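Local coordinates for protein cystalysin (Treponema denticola, PDB 1C7O) that belongs to the pyridoxal-phosphate-dependent class I and II aminotransferase family and here forms a two-subunit assembly with PPG bound, at residues 17-22 with 33-38; 39-44 with 239-244; 165-170 with 199-204. All blocks are in the same frame, centred on the assembly; numbering follows the deposited sequence.

Contact 1 of 3, residues 17-22 with 33-38; sequences LKWDLM and VVPLSV. With PPG ((2E,3E)-4-(2-aminoethoxy)-2-[({3-hydroxy-2-methyl-5-[(phosphonooxy)methyl]pyridin-4-yl}methyl)imino]but-3-enoic acid), chain I.
Pro-35 wedges between Lys-18, Trp-19 and Met-22 of helix 17-25, and most of the contact is apolar packing around its ring. The pyrrolidine stands on one face of the Trp-19 indole in a CH-pi contact, Pro-35 CG lying 3.7 Å from the centroid of the five-membered ring and only 8° off the normal. Met-22 closes on the same proline at about a right angle, its SD 3.4 Å from Pro-35 CD; the bend at chi3 (61°) folds CE in against that carbon as well. The aliphatic part of Lys-18 meets the proline from a different side, with CG 3.3 Å from Pro-35 CG and CB 3.7 Å from Val-38 CB. Val-34 reaches the six-membered end of the indole through CG2, 4.0 Å from Trp-19 CH2.

Polar contacts are fewer. Lys-18 NZ gives a weak hydrogen bond to Val-38 O at 3.5 Å, while its stronger partners are the carboxylates of Asp-40 and Glu-42. One water receives or gives a bond at Ser-37 OG and donates to Lys-18 O, bridging helix and loop.

Toward the ligand, Val-38 CG1 lies 3.5 Å from CGI of PPG, and Tyr-64 of the second subunit packs on the same valine. An N-terminal helix packed on the loop that lines one side of the ligand pocket, at the subunit interface, is consistent with the active-site architecture of fold-type I PLP proteins.

Contact 2 of 3, residues 39-44 with 239-244; sequences ADMEFK and TFNIAG. With PPG ((2E,3E)-4-(2-aminoethoxy)-2-[({3-hydroxy-2-methyl-5-[(phosphonooxy)methyl]pyridin-4-yl}methyl)imino]but-3-enoic acid), chain I.
Met-41 lies over one face of the Asn-241 carboxamide, its CB 3.3 Å from Asn-241 CG and nearly equidistant from the amide oxygen and nitrogen. The Phe-43 ring takes Met-41 SD at its edge, in the ring plane, and meets Phe-5 edge-to-face, and Thr-239 CG2 lies over one face of the Phe-240 ring, toward its rim. From the same side of the amide as Met-41 CB, the backbone N of Met-41 donates to Asn-241 OD1 at 2.7 Å, standing 57° out of the carbonyl plane. Asn-241 ND2 returns a weak bond to Met-41 O at 3.3 Å, so one side chain engages both backbone polar groups of a single residue. Asn-241 has positive phi (60°) and ends helix 237-240 in a Schellman motif; its CG, placed anti to the backbone N (chi1 -165°), carries the amide from this helix end to the loop before helix 47-59. The Met-41 chain, extended beyond CG, runs past Asn-241 in the opposite direction and brings CE to 3.6 Å from Thr-239 O, with Trp-291 and Cys-295 of helix 289-313 packing on it. At the start of the loop, Ala-39 N donates to carboxylate oxygen O2B of PPG at 2.8 Å. Val-61 of the second subunit packs against Asn-241, and its Tyr-64 against Asp-40 and Ala-243.

Contact 3 of 3, residues 165-170 with 199-204; sequences NKALLF and MLWSDE. With PPG ((2E,3E)-4-(2-aminoethoxy)-2-[({3-hydroxy-2-methyl-5-[(phosphonooxy)methyl]pyridin-4-yl}methyl)imino]but-3-enoic acid), chain I.
Ala-167 places its CB over one face of the Trp-201 indole, 4.2 Å from the centroid of the six-membered ring and 19° off the normal, a CH-pi contact between strands 165-171 and 199-203. Leu-169, on the same face of the sheet, approaches the tryptophan at about a right angle. With CG trans to its own N (chi1 177°), it sends CD1 toward the neighbouring strand, near the indole plane beyond the ring edge and 3.6 Å from Trp-201 CB. Met-199 also belongs to this face, its CB 3.4 Å from Ala-167 CB.

On the other face are Leu-168, Leu-200, Phe-170 and Ser-202. Leu-200 leans across through CD1, 4.0 Å from Phe-170 CB, and Ser-202 OG lies in the plane of the phenyl ring at its edge. That hydroxyl donates to Glu-204 OE2, on the lone pair turned away from the other carboxylate oxygen.

The strands are parallel, 9° apart in direction, and five backbone bonds join them from Met-199 N to Lys-166 O through to Asp-203 N, which donates to Phe-170 O at 2.6 Å. Just past this last bond, Asp-203 OD1 lies 2.7 Å from the ring nitrogen N1 of PPG, consistent with the aspartate that faces the pyridine nitrogen in fold-type I PLP proteins.

The pair belongs to a beta-alpha-beta unit with helix 183-194 as its connection. Strands 115-118 and 230-234 flank it in the sheet, and helix 98-109 packs on the face bearing Leu-169 and Trp-201.

From the N terminus, contact 1 closes a short loop, bringing the chain from helix 17-25 back through 33-38 onto that helix. Contact 2 opens immediately afterwards at 39-44, so the two are in series, and it spans almost 200 residues before closing at 239-244. Contact 3 is nested inside this long loop, joining strands 165-171 and 199-203 through one helical crossover; no contact crosses another. Contacts 1 and 2 adjoin, their centres about 13 Å apart, and both touch the second subunit. Contact 3 lies on the opposite side of the chain's centre from both, in the central sheet. All three reach PPG, which connects the N-terminal loop to the sheet.

Contact 1 of 3, residues 17-22 with 33-38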
loop_
_atom_site.group_PDB
_atom_site.type_symbol
_atom_site.label_atom_id
_atom_site.label_comp_id
_atom_site.label_asym_id
_atom_site.label_seq_id
_atom_site.Cartn_x
_atom_site.Cartn_y
_atom_site.Cartn_z
ATOM N N LEU A 17 2.775 15.620 -3.491
ATOM C CA LEU A 17 1.432 15.903 -3.977
ATOM C C LEU A 17 1.037 17.341 -3.660
ATOM O O LEU A 17 0.317 17.978 -4.426
ATOM C CB LEU A 17 0.423 14.908 -3.394
ATOM C CG LEU A 17 0.420 13.566 -4.147
ATOM C CD1 LEU A 17 1.683 12.781 -3.849
ATOM C CD2 LEU A 17 -0.777 12.758 -3.744
ATOM N N LYS A 18 1.543 17.863 -2.552
ATOM C CA LYS A 18 1.240 19.230 -2.168
ATOM C C LYS A 18 1.873 20.232 -3.121
ATOM O O LYS A 18 1.175 21.033 -3.741
ATOM C CB LYS A 18 1.721 19.522 -0.740
ATOM C CG LYS A 18 1.896 21.017 -0.474
ATOM C CD LYS A 18 1.858 21.360 0.992
ATOM C CE LYS A 18 2.881 20.592 1.784
ATOM N NZ LYS A 18 2.708 20.867 3.233
ATOM N N TRP A 19 3.194 20.200 -3.239
ATOM C CA TRP A 19 3.863 21.139 -4.129
ATOM C C TRP A 19 3.397 20.995 -5.568
ATOM O O TRP A 19 3.068 21.987 -6.203
ATOM C CB TRP A 19 5.388 20.996 -4.037
ATOM C CG TRP A 19 5.953 21.568 -2.763
ATOM C CD1 TRP A 19 5.712 21.131 -1.487
ATOM C CD2 TRP A 19 6.831 22.698 -2.639
ATOM N NE1 TRP A 19 6.385 21.918 -0.578
ATOM C CE2 TRP A 19 7.076 22.889 -1.256
ATOM C CE3 TRP A 19 7.430 23.570 -3.562
ATOM C CZ2 TRP A 19 7.897 23.918 -0.772
ATOM C CZ3 TRP A 19 8.249 24.595 -3.083
ATOM C CH2 TRP A 19 8.473 24.759 -1.696
ATOM N N ASP A 20 3.351 19.770 -6.081
ATOM C CA ASP A 20 2.913 19.548 -7.462
ATOM C C ASP A 20 1.516 20.104 -7.701
ATOM O O ASP A 20 1.222 20.632 -8.775
ATOM C CB ASP A 20 2.925 18.055 -7.808
ATOM C CG ASP A 20 4.324 17.499 -7.954
ATOM O OD1 ASP A 20 5.302 18.253 -7.735
ATOM O OD2 ASP A 20 4.439 16.299 -8.287
ATOM N N LEU A 21 0.653 19.970 -6.698
ATOM C CA LEU A 21 -0.711 20.475 -6.801
ATOM C C LEU A 21 -0.684 21.995 -6.948
ATOM O O LEU A 21 -1.458 22.568 -7.715
ATOM C CB LEU A 21 -1.513 20.098 -5.560
ATOM C CG LEU A 21 -2.938 20.660 -5.554
ATOM C CD1 LEU A 21 -3.680 20.188 -6.810
ATOM C CD2 LEU A 21 -3.665 20.215 -4.289
ATOM N N MET A 22 0.218 22.631 -6.204
ATOM C CA MET A 22 0.383 24.079 -6.242
ATOM C C MET A 22 0.722 24.577 -7.655
ATOM O O MET A 22 0.071 25.500 -8.153
ATOM C CB MET A 22 1.473 24.508 -5.254
ATOM C CG MET A 22 1.743 25.999 -5.237
ATOM S SD MET A 22 3.024 26.447 -4.073
ATOM C CE MET A 22 4.381 25.534 -4.748
ATOM N N VAL A 33 7.487 30.801 -2.869
ATOM C CA VAL A 33 6.231 30.402 -2.249
ATOM C C VAL A 33 6.206 28.957 -1.784
ATOM O O VAL A 33 6.559 28.041 -2.535
ATOM C CB VAL A 33 5.038 30.590 -3.221
ATOM C CG1 VAL A 33 3.754 30.026 -2.594
ATOM C CG2 VAL A 33 4.868 32.061 -3.568
ATOM N N VAL A 34 5.776 28.767 -0.542
ATOM C CA VAL A 34 5.647 27.444 0.054
ATOM C C VAL A 34 4.154 27.179 0.248
ATOM O O VAL A 34 3.451 27.977 0.853
ATOM C CB VAL A 34 6.353 27.376 1.426
ATOM C CG1 VAL A 34 5.967 26.081 2.155
ATOM C CG2 VAL A 34 7.874 27.456 1.228
ATOM N N PRO A 35 3.642 26.070 -0.299
ATOM C CA PRO A 35 2.215 25.782 -0.130
ATOM C C PRO A 35 1.870 25.416 1.319
ATOM O O PRO A 35 2.703 24.864 2.044
ATOM C CB PRO A 35 1.974 24.639 -1.120
ATOM C CG PRO A 35 3.304 23.966 -1.200
ATOM C CD PRO A 35 4.271 25.120 -1.230
ATOM N N LEU A 36 0.645 25.732 1.739
ATOM C CA LEU A 36 0.208 25.453 3.104
ATOM C C LEU A 36 -1.120 24.710 3.140
ATOM O O LEU A 36 -1.951 24.964 4.012
ATOM C CB LEU A 36 0.059 26.762 3.875
ATOM C CG LEU A 36 1.279 27.686 3.940
ATOM C CD1 LEU A 36 0.877 28.978 4.616
ATOM C CD2 LEU A 36 2.416 27.020 4.693
ATOM N N SER A 37 -1.312 23.793 2.196
ATOM C CA SER A 37 -2.550 23.020 2.096
ATOM C C SER A 37 -2.447 21.618 2.710
ATOM O O SER A 37 -2.601 21.448 3.919
ATOM C CB SER A 37 -2.957 22.905 0.628
ATOM O OG SER A 37 -1.907 22.353 -0.148
ATOM N N VAL A 38 -2.191 20.625 1.864
ATOM C CA VAL A 38 -2.058 19.226 2.269
ATOM C C VAL A 38 -1.422 19.005 3.641
ATOM O O VAL A 38 -0.454 19.661 4.005
ATOM C CB VAL A 38 -1.244 18.441 1.219
ATOM C CG1 VAL A 38 -1.086 16.983 1.648
ATOM C CG2 VAL A 38 -1.948 18.517 -0.134
HETATM N N1 PPG I . -7.681 10.969 8.452
HETATM C C2 PPG I . -7.709 12.319 8.777
HETATM C C2A PPG I . -8.757 12.719 9.762
HETATM C C3 PPG I . -6.695 13.182 8.158
HETATM O O3 PPG I . -6.819 14.505 8.534
HETATM C C4 PPG I . -5.742 12.647 7.276
HETATM C C4A PPG I . -4.835 13.622 6.519
HETATM C C5 PPG I . -5.815 11.158 6.993
HETATM C C6 PPG I . -6.799 10.393 7.610
HETATM C C5A PPG I . -4.850 10.465 5.953
HETATM O OP4 PPG I . -4.346 9.209 6.448
HETATM P P PPG I . -3.533 8.219 5.463
HETATM O OP1 PPG I . -4.514 7.771 4.447
HETATM O OP2 PPG I . -3.001 7.074 6.342
HETATM O OP3 PPG I . -2.397 9.009 4.931
HETATM N N4A PPG I . -5.482 14.135 5.333
HETATM C CAI PPG I . -4.791 15.175 4.552
HETATM C CBC PPG I . -5.248 16.597 4.691
HETATM O O2B PPG I . -4.669 17.631 3.948
HETATM O O3B PPG I . -6.203 16.879 5.534
HETATM C CBI PPG I . -3.655 14.835 3.739
HETATM C CGI PPG I . -3.758 14.795 2.322
HETATM O OET PPG I . -4.597 13.830 1.627
HETATM C CEI PPG I . -4.218 13.931 0.175
HETATM C CFI PPG I . -2.750 13.487 -0.015
HETATM N NI PPG I . -2.303 13.629 -1.364
HETATM O O HOH W 1 -1.004 22.981 -2.678
#

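Contact 2 of 3, residues 39-44 with 239-244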
loop_
_atom_site.group_PDB
_atom_site.type_symbol
_atom_site.label_atom_id
_atom_site.label_comp_id
_atom_site.label_asym_id
_atom_site.label_seq_id
_atom_site.Cartn_x
_atom_site.Cartn_y
_atom_site.Cartn_z
ATOM N N ALA A 39 -1.963 18.056 4.397
ATOM C CA ALA A 39 -1.447 17.767 5.733
ATOM C C ALA A 39 -0.189 16.896 5.878
ATOM O O ALA A 39 -0.262 15.779 6.403
ATOM C CB ALA A 39 -2.557 17.186 6.605
ATOM N N ASP A 40 0.947 17.386 5.390
ATOM C CA ASP A 40 2.226 16.705 5.590
ATOM C C ASP A 40 3.129 17.866 5.997
ATOM O O ASP A 40 2.798 19.023 5.724
ATOM C CB ASP A 40 2.720 15.927 4.339
ATOM C CG ASP A 40 3.127 16.819 3.170
ATOM O OD1 ASP A 40 3.511 16.244 2.121
ATOM O OD2 ASP A 40 3.071 18.059 3.281
ATOM N N MET A 41 4.236 17.587 6.676
ATOM C CA MET A 41 5.099 18.662 7.167
ATOM C C MET A 41 6.158 19.242 6.235
ATOM O O MET A 41 6.684 18.556 5.352
ATOM C CB MET A 41 5.793 18.224 8.455
ATOM C CG MET A 41 4.862 17.779 9.561
ATOM S SD MET A 41 5.783 17.523 11.078
ATOM C CE MET A 41 4.486 16.898 12.166
ATOM N N GLU A 42 6.464 20.521 6.454
ATOM C CA GLU A 42 7.481 21.211 5.675
ATOM C C GLU A 42 8.733 21.282 6.538
ATOM O O GLU A 42 9.494 22.253 6.493
ATOM C CB GLU A 42 7.018 22.623 5.273
ATOM C CG GLU A 42 6.003 22.665 4.113
ATOM C CD GLU A 42 6.434 21.840 2.896
ATOM O OE1 GLU A 42 7.552 22.044 2.377
ATOM O OE2 GLU A 42 5.644 20.982 2.456
ATOM N N PHE A 43 8.914 20.234 7.335
ATOM C CA PHE A 43 10.057 20.074 8.230
ATOM C C PHE A 43 10.807 18.811 7.815
ATOM O O PHE A 43 10.194 17.851 7.350
ATOM C CB PHE A 43 9.596 19.880 9.677
ATOM C CG PHE A 43 8.957 21.089 10.293
ATOM C CD1 PHE A 43 7.697 20.993 10.886
ATOM C CD2 PHE A 43 9.620 22.307 10.325
ATOM C CE1 PHE A 43 7.117 22.095 11.502
ATOM C CE2 PHE A 43 9.046 23.412 10.939
ATOM C CZ PHE A 43 7.797 23.306 11.525
ATOM N N LYS A 44 12.126 18.806 7.978
ATOM C CA LYS A 44 12.900 17.622 7.643
ATOM C C LYS A 44 12.500 16.561 8.653
ATOM O O LYS A 44 12.140 16.884 9.786
ATOM C CB LYS A 44 14.399 17.911 7.734
ATOM C CG LYS A 44 15.060 18.280 6.393
ATOM C CD LYS A 44 15.076 17.078 5.423
ATOM C CE LYS A 44 15.868 17.342 4.131
ATOM N NZ LYS A 44 15.251 18.381 3.262
ATOM N N THR A 239 2.136 12.290 12.967
ATOM C CA THR A 239 3.008 12.566 14.105
ATOM C C THR A 239 4.443 12.868 13.705
ATOM O O THR A 239 4.990 13.903 14.094
ATOM C CB THR A 239 3.062 11.370 15.094
ATOM O OG1 THR A 239 1.735 10.988 15.477
ATOM C CG2 THR A 239 3.855 11.751 16.337
ATOM N N PHE A 240 5.051 11.969 12.928
ATOM C CA PHE A 240 6.446 12.141 12.540
ATOM C C PHE A 240 6.738 12.490 11.075
ATOM O O PHE A 240 7.871 12.342 10.609
ATOM C CB PHE A 240 7.236 10.898 12.949
ATOM C CG PHE A 240 7.083 10.539 14.406
ATOM C CD1 PHE A 240 6.145 9.597 14.813
ATOM C CD2 PHE A 240 7.857 11.170 15.379
ATOM C CE1 PHE A 240 5.974 9.290 16.157
ATOM C CE2 PHE A 240 7.691 10.869 16.739
ATOM C CZ PHE A 240 6.746 9.928 17.125
ATOM N N ASN A 241 5.717 12.968 10.364
ATOM C CA ASN A 241 5.838 13.368 8.962
ATOM C C ASN A 241 6.289 12.232 8.046
ATOM O O ASN A 241 7.219 12.401 7.253
ATOM C CB ASN A 241 6.808 14.561 8.831
ATOM C CG ASN A 241 6.708 15.256 7.475
ATOM O OD1 ASN A 241 5.660 15.240 6.838
ATOM N ND2 ASN A 241 7.798 15.894 7.044
ATOM N N ILE A 242 5.629 11.078 8.153
ATOM C CA ILE A 242 5.974 9.938 7.317
ATOM C C ILE A 242 4.759 9.334 6.635
ATOM O O ILE A 242 4.569 8.120 6.635
ATOM C CB ILE A 242 6.730 8.838 8.114
ATOM C CG1 ILE A 242 5.856 8.260 9.228
ATOM C CG2 ILE A 242 7.984 9.427 8.713
ATOM C CD1 ILE A 242 6.562 7.185 10.079
ATOM N N ALA A 243 3.935 10.193 6.046
ATOM C CA ALA A 243 2.763 9.729 5.324
ATOM C C ALA A 243 3.284 8.982 4.104
ATOM O O ALA A 243 2.540 8.279 3.430
ATOM C CB ALA A 243 1.899 10.908 4.884
ATOM N N GLY A 244 4.573 9.151 3.834
ATOM C CA GLY A 244 5.202 8.493 2.707
ATOM C C GLY A 244 5.853 7.163 3.045
ATOM O O GLY A 244 6.553 6.594 2.206
HETATM N N1 PPG I . -7.681 10.969 8.452
HETATM C C2 PPG I . -7.709 12.319 8.777
HETATM C C2A PPG I . -8.757 12.719 9.762
HETATM C C3 PPG I . -6.695 13.182 8.158
HETATM O O3 PPG I . -6.819 14.505 8.534
HETATM C C4 PPG I . -5.742 12.647 7.276
HETATM C C4A PPG I . -4.835 13.622 6.519
HETATM C C5 PPG I . -5.815 11.158 6.993
HETATM C C6 PPG I . -6.799 10.393 7.610
HETATM C C5A PPG I . -4.850 10.465 5.953
HETATM O OP4 PPG I . -4.346 9.209 6.448
HETATM P P PPG I . -3.533 8.219 5.463
HETATM O OP1 PPG I . -4.514 7.771 4.447
HETATM O OP2 PPG I . -3.001 7.074 6.342
HETATM O OP3 PPG I . -2.397 9.009 4.931
HETATM N N4A PPG I . -5.482 14.135 5.333
HETATM C CAI PPG I . -4.791 15.175 4.552
HETATM C CBC PPG I . -5.248 16.597 4.691
HETATM O O2B PPG I . -4.669 17.631 3.948
HETATM O O3B PPG I . -6.203 16.879 5.534
HETATM C CBI PPG I . -3.655 14.835 3.739
HETATM C CGI PPG I . -3.758 14.795 2.322
HETATM O OET PPG I . -4.597 13.830 1.627
HETATM C CEI PPG I . -4.218 13.931 0.175
HETATM C CFI PPG I . -2.750 13.487 -0.015
HETATM N NI PPG I . -2.303 13.629 -1.364
#

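Contact 3 of 3, residues 165-170 with 199-204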
loop_
_atom_site.group_PDB
_atom_site.type_symbol
_atom_site.label_atom_id
_atom_site.label_comp_id
_atom_site.label_asym_id
_atom_site.label_seq_id
_atom_site.Cartn_x
_atom_site.Cartn_y
_atom_site.Cartn_z
ATOM N N ASN A 165 -29.060 3.604 9.877
ATOM C CA ASN A 165 -27.723 4.145 10.083
ATOM C C ASN A 165 -26.947 3.099 10.878
ATOM O O ASN A 165 -27.319 2.751 12.003
ATOM C CB ASN A 165 -27.786 5.472 10.849
ATOM C CG ASN A 165 -28.559 6.544 10.096
ATOM O OD1 ASN A 165 -28.559 6.574 8.869
ATOM N ND2 ASN A 165 -29.207 7.437 10.831
ATOM N N LYS A 166 -25.866 2.607 10.287
ATOM C CA LYS A 166 -25.070 1.564 10.904
ATOM C C LYS A 166 -23.916 1.980 11.793
ATOM O O LYS A 166 -23.492 1.200 12.643
ATOM C CB LYS A 166 -24.566 0.619 9.816
ATOM C CG LYS A 166 -25.681 0.140 8.910
ATOM C CD LYS A 166 -26.825 -0.454 9.734
ATOM C CE LYS A 166 -27.941 -0.960 8.858
ATOM N NZ LYS A 166 -28.821 -1.850 9.638
ATOM N N ALA A 167 -23.401 3.192 11.626
ATOM C CA ALA A 167 -22.290 3.602 12.472
ATOM C C ALA A 167 -21.887 5.063 12.353
ATOM O O ALA A 167 -22.194 5.736 11.371
ATOM C CB ALA A 167 -21.090 2.715 12.193
ATOM N N LEU A 168 -21.191 5.540 13.379
ATOM C CA LEU A 168 -20.705 6.910 13.437
ATOM C C LEU A 168 -19.212 6.913 13.120
ATOM O O LEU A 168 -18.431 6.221 13.782
ATOM C CB LEU A 168 -20.921 7.494 14.836
ATOM C CG LEU A 168 -20.300 8.868 15.118
ATOM C CD1 LEU A 168 -21.028 9.948 14.331
ATOM C CD2 LEU A 168 -20.374 9.165 16.602
ATOM N N LEU A 169 -18.836 7.679 12.097
ATOM C CA LEU A 169 -17.440 7.820 11.676
ATOM C C LEU A 169 -16.902 9.092 12.327
ATOM O O LEU A 169 -17.128 10.201 11.848
ATOM C CB LEU A 169 -17.351 7.919 10.150
ATOM C CG LEU A 169 -15.957 8.134 9.568
ATOM C CD1 LEU A 169 -14.975 7.153 10.167
ATOM C CD2 LEU A 169 -16.030 7.990 8.057
ATOM N N PHE A 170 -16.181 8.902 13.423
ATOM C CA PHE A 170 -15.647 9.998 14.230
ATOM C C PHE A 170 -14.204 10.403 13.929
ATOM O O PHE A 170 -13.326 9.558 13.758
ATOM C CB PHE A 170 -15.762 9.599 15.713
ATOM C CG PHE A 170 -15.818 10.756 16.672
ATOM C CD1 PHE A 170 -16.806 11.735 16.555
ATOM C CD2 PHE A 170 -14.925 10.830 17.740
ATOM C CE1 PHE A 170 -16.903 12.769 17.496
ATOM C CE2 PHE A 170 -15.016 11.858 18.683
ATOM C CZ PHE A 170 -16.003 12.826 18.562
ATOM N N MET A 199 -21.876 1.259 15.295
ATOM C CA MET A 199 -20.488 0.860 15.442
ATOM C C MET A 199 -19.770 2.200 15.558
ATOM O O MET A 199 -20.305 3.234 15.138
ATOM C CB MET A 199 -19.975 0.139 14.193
ATOM C CG MET A 199 -20.240 -1.345 14.142
ATOM S SD MET A 199 -19.290 -2.126 12.814
ATOM C CE MET A 199 -17.723 -2.375 13.601
ATOM N N LEU A 200 -18.572 2.191 16.124
ATOM C CA LEU A 200 -17.803 3.417 16.248
ATOM C C LEU A 200 -16.490 3.292 15.487
ATOM O O LEU A 200 -15.663 2.423 15.782
ATOM C CB LEU A 200 -17.528 3.739 17.718
ATOM C CG LEU A 200 -16.639 4.960 17.951
ATOM C CD1 LEU A 200 -17.210 6.147 17.194
ATOM C CD2 LEU A 200 -16.530 5.258 19.445
ATOM N N TRP A 201 -16.319 4.158 14.492
ATOM C CA TRP A 201 -15.113 4.203 13.674
ATOM C C TRP A 201 -14.399 5.508 14.013
ATOM O O TRP A 201 -14.610 6.524 13.353
ATOM C CB TRP A 201 -15.466 4.188 12.178
ATOM C CG TRP A 201 -16.255 2.981 11.735
ATOM C CD1 TRP A 201 -16.386 1.792 12.401
ATOM C CD2 TRP A 201 -17.044 2.864 10.546
ATOM N NE1 TRP A 201 -17.214 0.948 11.706
ATOM C CE2 TRP A 201 -17.634 1.577 10.563
ATOM C CE3 TRP A 201 -17.314 3.720 9.465
ATOM C CZ2 TRP A 201 -18.481 1.129 9.545
ATOM C CZ3 TRP A 201 -18.160 3.271 8.448
ATOM C CH2 TRP A 201 -18.734 1.986 8.500
ATOM N N SER A 202 -13.564 5.482 15.046
ATOM C CA SER A 202 -12.848 6.679 15.466
ATOM C C SER A 202 -11.470 6.830 14.812
ATOM O O SER A 202 -10.537 6.080 15.091
ATOM C CB SER A 202 -12.700 6.688 16.986
ATOM O OG SER A 202 -12.207 7.938 17.438
ATOM N N ASP A 203 -11.357 7.818 13.937
ATOM C CA ASP A 203 -10.117 8.104 13.232
ATOM C C ASP A 203 -9.352 9.073 14.115
ATOM O O ASP A 203 -9.696 10.249 14.194
ATOM C CB ASP A 203 -10.459 8.740 11.884
ATOM C CG ASP A 203 -9.244 9.197 11.111
ATOM O OD1 ASP A 203 -9.419 9.479 9.911
ATOM O OD2 ASP A 203 -8.137 9.284 11.684
ATOM N N GLU A 204 -8.318 8.572 14.786
ATOM C CA GLU A 204 -7.520 9.388 15.700
ATOM C C GLU A 204 -6.076 9.553 15.225
ATOM O O GLU A 204 -5.156 9.659 16.037
ATOM C CB GLU A 204 -7.554 8.754 17.098
ATOM C CG GLU A 204 -8.972 8.398 17.556
ATOM C CD GLU A 204 -9.063 7.987 19.024
ATOM O OE1 GLU A 204 -8.047 8.090 19.749
ATOM O OE2 GLU A 204 -10.163 7.571 19.452
HETATM N N1 PPG I . -7.681 10.969 8.452
HETATM C C2 PPG I . -7.709 12.319 8.777
HETATM C C2A PPG I . -8.757 12.719 9.762
HETATM C C3 PPG I . -6.695 13.182 8.158
HETATM O O3 PPG I . -6.819 14.505 8.534
HETATM C C4 PPG I . -5.742 12.647 7.276
HETATM C C4A PPG I . -4.835 13.622 6.519
HETATM C C5 PPG I . -5.815 11.158 6.993
HETATM C C6 PPG I . -6.799 10.393 7.610
HETATM C C5A PPG I . -4.850 10.465 5.953
HETATM O OP4 PPG I . -4.346 9.209 6.448
HETATM P P PPG I . -3.533 8.219 5.463
HETATM O OP1 PPG I . -4.514 7.771 4.447
HETATM O OP2 PPG I . -3.001 7.074 6.342
HETATM O OP3 PPG I . -2.397 9.009 4.931
HETATM N N4A PPG I . -5.482 14.135 5.333
HETATM C CAI PPG I . -4.791 15.175 4.552
HETATM C CBC PPG I . -5.248 16.597 4.691
HETATM O O2B PPG I . -4.669 17.631 3.948
HETATM O O3B PPG I . -6.203 16.879 5.534
HETATM C CBI PPG I . -3.655 14.835 3.739
HETATM C CGI PPG I . -3.758 14.795 2.322
HETATM O OET PPG I . -4.597 13.830 1.627
HETATM C CEI PPG I . -4.218 13.931 0.175
HETATM C CFI PPG I . -2.750 13.487 -0.015
HETATM N NI PPG I . -2.303 13.629 -1.364
#